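Local atomic coordinates of halocarboxylic acid dehalogenase DehI (Pseudomonas putida, PDB entry 3BJX), a protein that probably catalyses the hydrolytic removal of halogen from 2-haloalkanoic acids, as a group I haloacid dehalogenase. Residues 48-52 / 53-57; 226-230 / 231-235; 289-292 / 293-297. All coordinates share one frame; numbering follows the deposited sequence.

Interaction 1: 48-52 / 53-57; sequences PWVAF and GCRVL. With SO4 (sulfate ion), chain E.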
ATOM      1  N   PRO A  48      23.305  -7.011  -7.196  1.00 15.74           N
ATOM      2  CA  PRO A  48      23.470  -8.446  -7.078  1.00 15.03           C
ATOM      3  C   PRO A  48      22.215  -9.207  -6.584  1.00 16.05           C
ATOM      4  O   PRO A  48      22.322 -10.348  -6.109  1.00 17.88           O
ATOM      5  CB  PRO A  48      24.618  -8.564  -6.057  1.00 12.99           C
ATOM      6  CG  PRO A  48      24.627  -7.270  -5.296  1.00 12.43           C
ATOM      7  CD  PRO A  48      23.616  -6.343  -5.919  1.00 15.21           C
ATOM      8  N   TRP A  49      21.049  -8.587  -6.672  1.00 15.97           N
ATOM      9  CA  TRP A  49      19.802  -9.263  -6.336  1.00 15.62           C
ATOM     10  C   TRP A  49      18.664  -8.731  -7.207  1.00 16.38           C
ATOM     11  O   TRP A  49      18.741  -7.622  -7.752  1.00 18.31           O
ATOM     12  CB  TRP A  49      19.476  -9.146  -4.827  1.00 13.30           C
ATOM     13  CG  TRP A  49      18.689  -7.930  -4.405  1.00 13.67           C
ATOM     14  CD1 TRP A  49      17.373  -7.893  -4.011  1.00 13.85           C
ATOM     15  CD2 TRP A  49      19.160  -6.572  -4.322  1.00 14.26           C
ATOM     16  NE1 TRP A  49      16.999  -6.604  -3.694  1.00 13.48           N
ATOM     17  CE2 TRP A  49      18.074  -5.773  -3.878  1.00 14.25           C
ATOM     18  CE3 TRP A  49      20.392  -5.950  -4.579  1.00 13.75           C
ATOM     19  CZ2 TRP A  49      18.190  -4.376  -3.679  1.00 14.47           C
ATOM     20  CZ3 TRP A  49      20.497  -4.545  -4.386  1.00 13.67           C
ATOM     21  CH2 TRP A  49      19.398  -3.788  -3.950  1.00 13.04           C
ATOM     22  N   VAL A  50      17.624  -9.543  -7.343  1.00 16.19           N
ATOM     23  CA  VAL A  50      16.351  -9.120  -7.912  1.00 15.53           C
ATOM     24  C   VAL A  50      15.429  -8.779  -6.747  1.00 16.68           C
ATOM     25  O   VAL A  50      15.254  -9.605  -5.840  1.00 17.77           O
ATOM     26  CB  VAL A  50      15.732 -10.219  -8.841  1.00 14.56           C
ATOM     27  CG1 VAL A  50      14.306  -9.894  -9.182  1.00 13.86           C
ATOM     28  CG2 VAL A  50      16.549 -10.338 -10.136  1.00 12.88           C
ATOM     29  N   ALA A  51      14.886  -7.554  -6.760  1.00 14.97           N
ATOM     30  CA  ALA A  51      14.080  -7.039  -5.667  1.00 15.69           C
ATOM     31  C   ALA A  51      12.946  -7.995  -5.364  1.00 16.54           C
ATOM     32  O   ALA A  51      12.349  -8.555  -6.295  1.00 18.37           O
ATOM     33  CB  ALA A  51      13.531  -5.687  -5.993  1.00 13.52           C
ATOM     34  N   PHE A  52      12.695  -8.206  -4.070  1.00 15.34           N
ATOM     35  CA  PHE A  52      11.511  -8.907  -3.576  1.00 17.34           C
ATOM     36  C   PHE A  52      10.249  -8.493  -4.378  1.00 18.66           C
ATOM     37  O   PHE A  52       9.462  -9.346  -4.798  1.00 20.36           O
ATOM     38  CB  PHE A  52      11.359  -8.602  -2.062  1.00 16.08           C
ATOM     39  CG  PHE A  52      10.230  -9.349  -1.354  1.00 14.60           C
ATOM     40  CD1 PHE A  52       9.745 -10.563  -1.820  1.00 12.01           C
ATOM     41  CD2 PHE A  52       9.699  -8.830  -0.158  1.00 14.40           C
ATOM     42  CE1 PHE A  52       8.720 -11.230  -1.132  1.00 12.65           C
ATOM     43  CE2 PHE A  52       8.698  -9.496   0.541  1.00 12.82           C
ATOM     44  CZ  PHE A  52       8.207 -10.698   0.055  1.00 13.60           C
ATOM     45  N   GLY A  53      10.076  -7.191  -4.606  1.00 19.54           N
ATOM     46  CA  GLY A  53       8.931  -6.678  -5.344  1.00 19.40           C
ATOM     47  C   GLY A  53       8.841  -7.208  -6.760  1.00 20.79           C
ATOM     48  O   GLY A  53       7.749  -7.506  -7.257  1.00 20.71           O
ATOM     49  N   CYS A  54       9.988  -7.316  -7.422  1.00 20.96           N
ATOM     50  CA  CYS A  54      10.029  -7.913  -8.767  1.00 20.31           C
ATOM     51  C   CYS A  54       9.697  -9.395  -8.746  1.00 20.17           C
ATOM     52  O   CYS A  54       8.975  -9.866  -9.609  1.00 22.72           O
ATOM     53  CB  CYS A  54      11.382  -7.698  -9.414  1.00 18.71           C
ATOM     54  SG  CYS A  54      11.616  -6.000  -9.850  1.00 16.71           S
ATOM     55  N   ARG A  55      10.216 -10.112  -7.752  1.00 18.09           N
ATOM     56  CA  ARG A  55       9.982 -11.546  -7.614  1.00 17.42           C
ATOM     57  C   ARG A  55       8.506 -11.887  -7.382  1.00 18.12           C
ATOM     58  O   ARG A  55       8.034 -12.958  -7.816  1.00 18.41           O
ATOM     59  CB  ARG A  55      10.864 -12.148  -6.501  1.00 15.73           C
ATOM     60  CG  ARG A  55      12.342 -11.780  -6.648  1.00 14.81           C
ATOM     61  CD  ARG A  55      13.249 -12.683  -5.831  1.00 14.76           C
ATOM     62  NE  ARG A  55      12.972 -12.702  -4.389  1.00 11.12           N
ATOM     63  CZ  ARG A  55      13.654 -12.022  -3.465  1.00 12.02           C
ATOM     64  NH1 ARG A  55      14.643 -11.206  -3.806  1.00 10.43           N
ATOM     65  NH2 ARG A  55      13.324 -12.144  -2.173  1.00 11.49           N
ATOM     66  N   VAL A  56       7.794 -10.988  -6.701  1.00 15.30           N
ATOM     67  CA  VAL A  56       6.346 -11.093  -6.566  1.00 15.78           C
ATOM     68  C   VAL A  56       5.619 -10.791  -7.883  1.00 16.60           C
ATOM     69  O   VAL A  56       4.630 -11.449  -8.204  1.00 16.39           O
ATOM     70  CB  VAL A  56       5.810 -10.197  -5.410  1.00 13.81           C
ATOM     71  CG1 VAL A  56       4.287 -10.202  -5.372  1.00 12.09           C
ATOM     72  CG2 VAL A  56       6.406 -10.672  -4.059  1.00 12.01           C
ATOM     73  N   LEU A  57       6.131  -9.812  -8.630  1.00 18.43           N
ATOM     74  CA  LEU A  57       5.565  -9.382  -9.922  1.00 18.92           C
ATOM     75  C   LEU A  57       5.766 -10.450 -10.965  1.00 18.65           C
ATOM     76  O   LEU A  57       4.951 -10.602 -11.872  1.00 19.02           O
ATOM     77  CB  LEU A  57       6.235  -8.094 -10.423  1.00 17.33           C
ATOM     78  CG  LEU A  57       6.032  -6.805  -9.635  1.00 18.22           C
ATOM     79  CD1 LEU A  57       6.900  -5.654 -10.232  1.00 18.61           C
ATOM     80  CD2 LEU A  57       4.536  -6.420  -9.555  1.00 18.16           C
TER
HETATM   81  S   SO4 E 297      14.146  -5.816  -1.760  1.00 25.72           S
HETATM   82  O1  SO4 E 297      15.456  -5.214  -1.445  1.00 24.70           O
HETATM   83  O2  SO4 E 297      13.412  -4.951  -2.683  1.00 25.61           O
HETATM   84  O3  SO4 E 297      14.367  -7.110  -2.386  1.00 26.55           O
HETATM   85  O4  SO4 E 297      13.329  -6.008  -0.561  1.00 24.36           O

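Interaction 2: 226-230 / 231-235; sequences VARTE and QYDAK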
ATOM      1  N   VAL A 226      13.281   3.307  15.889  1.00 21.68           N
ATOM      2  CA  VAL A 226      13.107   4.252  14.782  1.00 22.03           C
ATOM      3  C   VAL A 226      12.001   3.910  13.801  1.00 22.36           C
ATOM      4  O   VAL A 226      11.286   4.810  13.352  1.00 23.95           O
ATOM      5  CB  VAL A 226      14.418   4.534  13.994  1.00 22.79           C
ATOM      6  CG1 VAL A 226      15.400   5.246  14.865  1.00 22.75           C
ATOM      7  CG2 VAL A 226      15.024   3.249  13.440  1.00 23.32           C
ATOM      8  N   ALA A 227      11.880   2.630  13.450  1.00 21.17           N
ATOM      9  CA  ALA A 227      10.893   2.182  12.486  1.00 18.92           C
ATOM     10  C   ALA A 227       9.479   2.563  12.913  1.00 19.14           C
ATOM     11  O   ALA A 227       9.145   2.499  14.096  1.00 18.58           O
ATOM     12  CB  ALA A 227      11.003   0.680  12.280  1.00 18.86           C
ATOM     13  N   ARG A 228       8.655   2.956  11.941  1.00 19.16           N
ATOM     14  CA  ARG A 228       7.262   3.372  12.163  1.00 19.87           C
ATOM     15  C   ARG A 228       7.013   4.518  13.172  1.00 21.56           C
ATOM     16  O   ARG A 228       5.883   4.714  13.622  1.00 20.89           O
ATOM     17  CB  ARG A 228       6.368   2.155  12.451  1.00 19.48           C
ATOM     18  CG  ARG A 228       6.369   1.140  11.305  1.00 18.39           C
ATOM     19  CD  ARG A 228       5.352   1.480  10.216  1.00 16.94           C
ATOM     20  NE  ARG A 228       5.732   2.534   9.276  1.00 16.46           N
ATOM     21  CZ  ARG A 228       6.252   2.335   8.059  1.00 16.94           C
ATOM     22  NH1 ARG A 228       6.542   1.114   7.614  1.00 16.66           N
ATOM     23  NH2 ARG A 228       6.509   3.371   7.283  1.00 13.85           N
ATOM     24  N   THR A 229       8.061   5.281  13.496  1.00 23.12           N
ATOM     25  CA  THR A 229       7.909   6.508  14.261  1.00 24.72           C
ATOM     26  C   THR A 229       7.405   7.596  13.310  1.00 26.54           C
ATOM     27  O   THR A 229       7.478   7.425  12.092  1.00 28.98           O
ATOM     28  CB  THR A 229       9.231   6.946  14.939  1.00 24.61           C
ATOM     29  OG1 THR A 229      10.255   7.152  13.953  1.00 24.27           O
ATOM     30  CG2 THR A 229       9.692   5.905  15.992  1.00 23.30           C
ATOM     31  N   GLU A 230       6.867   8.686  13.860  1.00 26.81           N
ATOM     32  CA  GLU A 230       6.388   9.829  13.081  1.00 29.14           C
ATOM     33  C   GLU A 230       7.415  10.308  12.065  1.00 26.37           C
ATOM     34  O   GLU A 230       7.105  10.449  10.877  1.00 25.48           O
ATOM     35  CB  GLU A 230       6.079  11.000  14.017  1.00 31.08           C
ATOM     36  CG  GLU A 230       4.627  11.366  14.176  1.00 34.09           C
ATOM     37  CD  GLU A 230       4.453  12.571  15.111  1.00 35.67           C
ATOM     38  OE1 GLU A 230       5.444  13.326  15.313  1.00 37.09           O
ATOM     39  OE2 GLU A 230       3.324  12.753  15.647  1.00 38.09           O
ATOM     40  N   GLN A 231       8.627  10.565  12.557  1.00 24.05           N
ATOM     41  CA  GLN A 231       9.746  11.041  11.751  1.00 23.05           C
ATOM     42  C   GLN A 231      10.118  10.059  10.630  1.00 21.12           C
ATOM     43  O   GLN A 231      10.448  10.473   9.503  1.00 19.65           O
ATOM     44  CB  GLN A 231      10.946  11.346  12.657  1.00 24.86           C
ATOM     45  CG  GLN A 231      12.111  12.046  11.958  1.00 28.21           C
ATOM     46  CD  GLN A 231      12.978  12.866  12.900  1.00 29.97           C
ATOM     47  OE1 GLN A 231      13.003  12.627  14.116  1.00 31.33           O
ATOM     48  NE2 GLN A 231      13.701  13.850  12.339  1.00 29.93           N
ATOM     49  N   TYR A 232      10.037   8.763  10.949  1.00 19.86           N
ATOM     50  CA  TYR A 232      10.283   7.673   9.986  1.00 16.84           C
ATOM     51  C   TYR A 232       9.186   7.593   8.907  1.00 17.22           C
ATOM     52  O   TYR A 232       9.476   7.456   7.709  1.00 16.83           O
ATOM     53  CB  TYR A 232      10.415   6.346  10.734  1.00 13.19           C
ATOM     54  CG  TYR A 232      10.714   5.142   9.866  1.00 12.70           C
ATOM     55  CD1 TYR A 232      12.019   4.668   9.726  1.00 11.79           C
ATOM     56  CD2 TYR A 232       9.679   4.453   9.206  1.00 11.37           C
ATOM     57  CE1 TYR A 232      12.283   3.576   8.959  1.00 11.72           C
ATOM     58  CE2 TYR A 232       9.933   3.369   8.443  1.00 10.51           C
ATOM     59  CZ  TYR A 232      11.236   2.933   8.301  1.00 12.23           C
ATOM     60  OH  TYR A 232      11.501   1.832   7.507  1.00 11.26           O
ATOM     61  N   ASP A 233       7.935   7.675   9.342  1.00 16.48           N
ATOM     62  CA  ASP A 233       6.806   7.661   8.428  1.00 16.02           C
ATOM     63  C   ASP A 233       6.879   8.877   7.508  1.00 15.09           C
ATOM     64  O   ASP A 233       6.690   8.755   6.296  1.00 15.38           O
ATOM     65  CB  ASP A 233       5.475   7.629   9.200  1.00 16.62           C
ATOM     66  CG  ASP A 233       5.127   6.241   9.764  1.00 17.53           C
ATOM     67  OD1 ASP A 233       5.806   5.235   9.451  1.00 18.91           O
ATOM     68  OD2 ASP A 233       4.161   6.158  10.553  1.00 16.51           O
ATOM     69  N   ALA A 234       7.194  10.039   8.086  1.00 13.91           N
ATOM     70  CA  ALA A 234       7.332  11.278   7.317  1.00 13.17           C
ATOM     71  C   ALA A 234       8.420  11.208   6.248  1.00 12.30           C
ATOM     72  O   ALA A 234       8.256  11.731   5.143  1.00 14.63           O
ATOM     73  CB  ALA A 234       7.571  12.460   8.252  1.00 12.74           C
ATOM     74  N   LYS A 235       9.530  10.571   6.583  1.00 11.19           N
ATOM     75  CA  LYS A 235      10.638  10.392   5.662  1.00 12.25           C
ATOM     76  C   LYS A 235      10.284   9.436   4.514  1.00 12.99           C
ATOM     77  O   LYS A 235      10.672   9.690   3.376  1.00 14.09           O
ATOM     78  CB  LYS A 235      11.877   9.879   6.421  1.00 12.60           C
ATOM     79  CG  LYS A 235      13.108   9.651   5.561  1.00 11.93           C
ATOM     80  CD  LYS A 235      13.535  10.905   4.879  1.00 15.00           C
ATOM     81  CE  LYS A 235      14.199  11.912   5.826  1.00 16.48           C
ATOM     82  NZ  LYS A 235      14.553  13.172   5.073  1.00 18.21           N
TER

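Interaction 3: 289-292 / 293-297; sequences ISII and HITEC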
ATOM      1  N   ILE A 289      15.162   3.503   3.795  1.00 15.38           N
ATOM      2  CA  ILE A 289      15.474   4.224   5.034  1.00 14.33           C
ATOM      3  C   ILE A 289      16.114   3.369   6.130  1.00 14.39           C
ATOM      4  O   ILE A 289      17.062   3.814   6.780  1.00 15.28           O
ATOM      5  CB  ILE A 289      14.200   4.925   5.621  1.00 12.50           C
ATOM      6  CG1 ILE A 289      13.665   5.979   4.648  1.00 13.03           C
ATOM      7  CG2 ILE A 289      14.491   5.556   6.970  1.00 12.52           C
ATOM      8  CD1 ILE A 289      12.201   6.302   4.897  1.00  8.59           C
ATOM      9  N   SER A 290      15.564   2.172   6.378  1.00 13.45           N
ATOM     10  CA  SER A 290      15.975   1.351   7.519  1.00 10.89           C
ATOM     11  C   SER A 290      17.448   0.936   7.416  1.00 12.15           C
ATOM     12  O   SER A 290      18.185   0.916   8.425  1.00 11.72           O
ATOM     13  CB  SER A 290      15.109   0.083   7.603  1.00 10.28           C
ATOM     14  OG  SER A 290      13.779   0.352   8.014  1.00  8.96           O
ATOM     15  N   ILE A 291      17.849   0.576   6.193  1.00 13.68           N
ATOM     16  CA  ILE A 291      19.185   0.033   5.899  1.00 14.15           C
ATOM     17  C   ILE A 291      20.224   1.137   5.838  1.00 14.86           C
ATOM     18  O   ILE A 291      21.344   0.958   6.313  1.00 16.13           O
ATOM     19  CB  ILE A 291      19.184  -0.863   4.599  1.00 13.97           C
ATOM     20  CG1 ILE A 291      18.201  -2.037   4.763  1.00 12.48           C
ATOM     21  CG2 ILE A 291      20.581  -1.349   4.236  1.00 12.27           C
ATOM     22  CD1 ILE A 291      18.517  -3.012   5.855  1.00 15.37           C
ATOM     23  N   ILE A 292      19.850   2.287   5.280  1.00 15.13           N
ATOM     24  CA  ILE A 292      20.718   3.443   5.360  1.00 16.29           C
ATOM     25  C   ILE A 292      20.886   3.864   6.817  1.00 17.35           C
ATOM     26  O   ILE A 292      21.982   4.242   7.216  1.00 17.40           O
ATOM     27  CB  ILE A 292      20.225   4.623   4.456  1.00 16.97           C
ATOM     28  CG1 ILE A 292      20.586   4.333   2.995  1.00 15.52           C
ATOM     29  CG2 ILE A 292      20.837   5.972   4.891  1.00 14.77           C
ATOM     30  CD1 ILE A 292      20.081   5.332   2.046  1.00 17.64           C
ATOM     31  N   HIS A 293      19.811   3.782   7.613  1.00 18.46           N
ATOM     32  CA  HIS A 293      19.936   4.015   9.053  1.00 17.68           C
ATOM     33  C   HIS A 293      20.928   3.110   9.744  1.00 17.52           C
ATOM     34  O   HIS A 293      21.777   3.592  10.473  1.00 20.96           O
ATOM     35  CB  HIS A 293      18.608   3.951   9.797  1.00 17.12           C
ATOM     36  CG  HIS A 293      18.692   4.533  11.175  1.00 16.61           C
ATOM     37  ND1 HIS A 293      19.042   5.848  11.403  1.00 14.12           N
ATOM     38  CD2 HIS A 293      18.501   3.974  12.396  1.00 14.37           C
ATOM     39  CE1 HIS A 293      19.047   6.075  12.705  1.00 14.16           C
ATOM     40  NE2 HIS A 293      18.728   4.954  13.328  1.00 13.16           N
ATOM     41  N   ILE A 294      20.830   1.806   9.521  1.00 17.07           N
ATOM     42  CA  ILE A 294      21.808   0.859  10.066  1.00 14.38           C
ATOM     43  C   ILE A 294      23.229   1.206   9.598  1.00 15.48           C
ATOM     44  O   ILE A 294      24.154   1.254  10.390  1.00 15.04           O
ATOM     45  CB  ILE A 294      21.437  -0.590   9.654  1.00 14.15           C
ATOM     46  CG1 ILE A 294      20.195  -1.066  10.417  1.00 11.98           C
ATOM     47  CG2 ILE A 294      22.603  -1.554   9.852  1.00 11.45           C
ATOM     48  CD1 ILE A 294      19.450  -2.250   9.761  1.00 11.08           C
ATOM     49  N   THR A 295      23.388   1.455   8.302  1.00 16.55           N
ATOM     50  CA  THR A 295      24.673   1.877   7.734  1.00 17.33           C
ATOM     51  C   THR A 295      25.256   3.099   8.422  1.00 18.85           C
ATOM     52  O   THR A 295      26.460   3.147   8.684  1.00 18.79           O
ATOM     53  CB  THR A 295      24.560   2.128   6.232  1.00 15.82           C
ATOM     54  OG1 THR A 295      23.879   1.015   5.635  1.00 15.92           O
ATOM     55  CG2 THR A 295      25.932   2.261   5.589  1.00 15.25           C
ATOM     56  N   GLU A 296      24.397   4.069   8.726  1.00 20.34           N
ATOM     57  CA  GLU A 296      24.810   5.302   9.380  1.00 20.73           C
ATOM     58  C   GLU A 296      25.297   5.052  10.814  1.00 20.96           C
ATOM     59  O   GLU A 296      26.237   5.696  11.279  1.00 21.37           O
ATOM     60  CB  GLU A 296      23.656   6.306   9.368  1.00 21.50           C
ATOM     61  CG  GLU A 296      24.035   7.710   9.821  1.00 21.59           C
ATOM     62  CD  GLU A 296      22.837   8.620  10.042  1.00 22.58           C
ATOM     63  OE1 GLU A 296      21.712   8.341   9.545  1.00 22.70           O
ATOM     64  OE2 GLU A 296      23.028   9.631  10.739  1.00 23.02           O
ATOM     65  N   CYS A 297      24.643   4.131  11.513  1.00 20.67           N
ATOM     66  CA  CYS A 297      25.034   3.763  12.862  1.00 20.27           C
ATOM     67  C   CYS A 297      26.364   3.065  12.838  1.00 21.44           C
ATOM     68  O   CYS A 297      27.068   3.062  13.840  1.00 22.38           O
ATOM     69  CB  CYS A 297      24.012   2.831  13.492  1.00 21.21           C
ATOM     70  SG  CYS A 297      22.478   3.618  14.009  1.00 17.74           S
TER

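Interaction 1: 48-52 / 53-57
Arg55 sends CG out opposite its own carbonyl carbon and then bends at chi3 (-58°), which folds the guanidinium back to Val50 and Phe52. NH1 of Arg55 bonds to O of Val50 at 2.7 Å; the donor lies almost in line with the carbonyl, but the N-H...O angle is a bent 133°. Phe52 CA sits over the centre of one guanidinium face, and Arg55 CG packs on Val50 CG1 at 3.7 Å. With CG of Phe52 anti to its backbone N (chi1 -175°), the ring stands out from the side of the helix, and its CE1 meets Val56 CG2 at 3.8 Å. At the helix start, Arg55 N bonds to Ala51 O at 3.0 Å. The sulfate lies at this end: its O3 takes a straight bond from Phe52 N at 2.6 Å and another from Trp49 NE1 at 3.0 Å, and Ser203 also holds the ion. A leucine in place of Arg55 would probably leave Val50 O and the outside partners Gln24 and Ser203 without their guanidinium mate, loosening the loop's hold on the helix. Altogether this is a helix N-terminus with Ala51 at the N-cap and an anion, probably from the crystallisation liquor, bound at the first turn.

Interaction 2: 226-230 / 231-235
Val226 to Thr229 form a type II beta turn, and the chain passes from it through Thr229, at the N-cap, into helix 230-248, whose first turn brings Tyr232 and Asp233 back against Ala227 and Arg228. Thr229 works on both sides of this junction: its hydroxyl gives a proton to Val226 O, OG1 to O being 2.6 Å, and takes a weak capping bond from Tyr232 N at 3.4 Å. The chi1 of 59° sets OG1 between the backbone N and carbonyl carbon of Thr229, where it can serve the turn and the helix at once. Thr229 O accepts from Asp233 N at 2.8 Å.

One residue before the cap, Arg228 bends at chi2 and chi3 and grips Asp233 side-on with two nitrogens that share one oxygen, NE to OD1 at 2.7 Å and NH2 to OD1 at 2.9 Å. NE comes to the syn lone pair, NH2 to the anti side and out of the carboxylate plane. Tyr232 stands nearly upright on the guanidinium, planes 81° apart, with CE2 over one face near the rim. Ala227 covers a face of the tyrosine ring in a CH-pi contact, CA to ring centroid 3.9 Å.

Both charges have second partners: Arg228 NH1 forms a salt bridge with Asp286 of helix 267-299, and Asp233 OD2 with Arg237 of the second subunit. The Tyr232 phenol reaches Ser290 of helix 267-299, so the turn after helix 212-223 and the first turn of helix 230-248 pack against that long helix close to the subunit interface.

Interaction 3: 289-292 / 293-297
Consecutive turns of the long helix 267-299 meet here, and Ile291 and Thr295 are joined by more than the usual backbone bond. Ile291 O accepts from Thr295 N at 2.9 Å and from Thr295 OG1 at 2.6 Å, the two donors arriving from opposite faces of the carbonyl plane. A chi1 of -48° puts OG1 beside the backbone N of Thr295, turned back toward the preceding turn, and this is what lets the hydroxyl reach that oxygen. The hydroxyl also meets Asn126 of helix 112-143, so a buried polar group has partners both within its own helix and across to helix 112-143.

Around this pair the regular i to i+4 pattern continues, with His293 N on Ile289 O at 2.9 Å and Glu296 N on Ile292 O at 2.9 Å. The apolar contact is lighter: Ile291 CD1 and Ile294 CD1 approach to 4.1 Å. Further on, Cys297 SG rests over one face of the His293 ring, toward its rim. Ser290 OG is hydrogen-bonded to NE2 of His196, while Ile294 packs on Val218 and Val222 of helix 212-223.

The side-chain hydroxyl bonded to the carbonyl four residues back is a familiar feature of threonine in helices, here in a buried part of a long helix in an all-helical fold.

How the interactions relate
Interaction 1 comes first in the chain, where the loop after helix 32-45 enters helix 52-57. Interaction 2 follows far later, at the entry to helix 230-248, and interaction 3 lies within helix 267-299, the next helix along. Each contact is local, and the three run in series, neither crossing nor enclosing one another. Interaction 1 stays apart, its nearest atoms about 13 Å from those of interaction 2 and about 9 Å from those of interaction 3. Interactions 2 and 3 do touch: Tyr232 OH lies 2.8 Å from Ser290 OG, probably hydrogen-bonded, and Lys235 packs on Ile289 and Val226 on His293, joining helix 230-248 and its entry turn to helix 267-299.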